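Local coordinates for Boca/mesd chaperone for ywtd beta-propeller-egf protein 1 (Caenorhabditis elegans, PDB 3OFG) that probably acts as an endoplasmic reticulum chaperone that helps the beta-propeller-EGF modules of LDL-receptor-type proteins to mature, at residues 53-56 with 60-63. Sequence-based numbering, arbitrary orientation. Where two conformers were deposited one is given.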
loop_
_atom_site.group_PDB
_atom_site.type_symbol
_atom_site.label_atom_id
_atom_site.label_comp_id
_atom_site.label_asym_id
_atom_site.label_seq_id
_atom_site.Cartn_x
_atom_site.Cartn_y
_atom_site.Cartn_z
ATOM N N PHE A 53 2.146 -6.857 -1.315
ATOM C CA PHE A 53 2.712 -6.440 -0.044
ATOM C C PHE A 53 1.746 -6.894 1.045
ATOM O O PHE A 53 0.623 -6.427 1.089
ATOM C CB PHE A 53 2.898 -4.911 0.027
ATOM C CG PHE A 53 3.759 -4.344 -1.069
ATOM C CD1 PHE A 53 5.120 -4.220 -0.899
ATOM C CD2 PHE A 53 3.200 -3.948 -2.252
ATOM C CE1 PHE A 53 5.914 -3.697 -1.932
ATOM C CE2 PHE A 53 3.983 -3.429 -3.264
ATOM C CZ PHE A 53 5.327 -3.303 -3.088
ATOM N N VAL A 54 2.176 -7.768 1.943
ATOM C CA VAL A 54 1.359 -8.188 3.073
ATOM C C VAL A 54 1.558 -7.139 4.159
ATOM O O VAL A 54 2.639 -7.021 4.735
ATOM C CB VAL A 54 1.729 -9.620 3.518
ATOM C CG1 VAL A 54 0.906 -10.025 4.740
ATOM C CG2 VAL A 54 1.510 -10.581 2.353
ATOM N N ILE A 55 0.536 -6.336 4.400
ATOM C CA ILE A 55 0.659 -5.175 5.283
ATOM C C ILE A 55 0.042 -5.398 6.657
ATOM O O ILE A 55 0.263 -4.612 7.571
ATOM C CB ILE A 55 0.044 -3.911 4.641
ATOM C CG1 ILE A 55 -1.440 -4.109 4.293
ATOM C CG2 ILE A 55 0.853 -3.511 3.410
ATOM C CD1 ILE A 55 -2.165 -2.795 4.014
ATOM N N ASP A 56 -0.746 -6.454 6.824
ATOM C CA ASP A 56 -1.266 -6.880 8.124
ATOM C C ASP A 56 -1.301 -8.393 8.097
ATOM O O ASP A 56 -1.165 -9.011 7.034
ATOM C CB ASP A 56 -2.686 -6.369 8.368
ATOM C CG ASP A 56 -2.746 -4.886 8.547
ATOM O OD1 ASP A 56 -2.340 -4.397 9.627
ATOM O OD2 ASP A 56 -3.208 -4.219 7.615
ATOM N N ALA A 60 -3.583 -7.678 2.581
ATOM C CA ALA A 60 -2.511 -7.419 1.632
ATOM C C ALA A 60 -2.897 -6.355 0.622
ATOM O O ALA A 60 -4.066 -6.103 0.368
ATOM C CB ALA A 60 -2.121 -8.707 0.928
ATOM N N ILE A 61 -1.885 -5.754 0.021
ATOM C CA ILE A 61 -2.058 -4.854 -1.103
ATOM C C ILE A 61 -1.590 -5.577 -2.354
ATOM O O ILE A 61 -0.520 -6.198 -2.360
ATOM C CB ILE A 61 -1.203 -3.568 -0.937
ATOM C CG1 ILE A 61 -1.686 -2.792 0.263
ATOM C CG2 ILE A 61 -1.223 -2.708 -2.231
ATOM C CD1 ILE A 61 -0.775 -1.595 0.582
ATOM N N PHE A 62 -2.381 -5.504 -3.412
ATOM C CA PHE A 62 -1.981 -5.898 -4.763
ATOM C C PHE A 62 -1.821 -4.607 -5.572
ATOM O O PHE A 62 -2.806 -3.868 -5.754
ATOM C CB PHE A 62 -3.054 -6.761 -5.437
ATOM C CG PHE A 62 -3.124 -8.184 -4.951
ATOM C CD1 PHE A 62 -2.454 -8.623 -3.814
ATOM C CD2 PHE A 62 -3.874 -9.091 -5.658
ATOM C CE1 PHE A 62 -2.562 -9.948 -3.406
ATOM C CE2 PHE A 62 -3.968 -10.414 -5.255
ATOM C CZ PHE A 62 -3.316 -10.836 -4.145
HETATM N N MSE A 63 -0.607 -4.304 -6.011
HETATM C CA MSE A 63 -0.340 -3.154 -6.864
HETATM C C MSE A 63 -0.252 -3.613 -8.307
HETATM O O MSE A 63 0.449 -4.568 -8.605
HETATM C CB MSE A 63 0.991 -2.497 -6.488
HETATM C CG MSE A 63 0.990 -1.770 -5.143
HETATM SE SE MSE A 63 2.356 -0.358 -4.971
HETATM C CE MSE A 63 2.427 0.295 -6.816
#
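Phe53 and Ile61 face each other as a hydrogen-bonded pair of an antiparallel beta hairpin, strands 50-56 and 59-64, at one margin of the four-stranded sheet in the structured domain of this Mesd-family protein. Two nearly straight bonds close the pair: Phe53 N to Ile61 O, 2.9 Å, and Ile61 N to Phe53 O, 2.8 Å. On the opposite face from these two side chains, which helix 29-45 covers, Val54 CG2 lies 4.3 Å from Ala60 CB. On the Phe53 face, Met63, a selenomethionine modelled in two conformers, makes in one of them a less certain, oblique Met-aromatic contact with the Phe53 ring. Phe53 also meets the ring of Phe14 of the second subunit, and Ile61 packs on Ile55 of that subunit. Toward the turn, Ile55 crosses Ile61 at about a right angle. With an alanine at Ile55, Ile61 CG1 and CD1 would probably face a gap near the classic bulge that Ile55 and Asp56 form opposite Arg59. Ile55 chi1 of 58° puts CG2 beside the backbone N, and CG2 and CD1 both reach the end of Ile61 from the same side, CG2 3.8 Å from Ile61 CD1 and CD1 3.8 Å from Ile61 CG1.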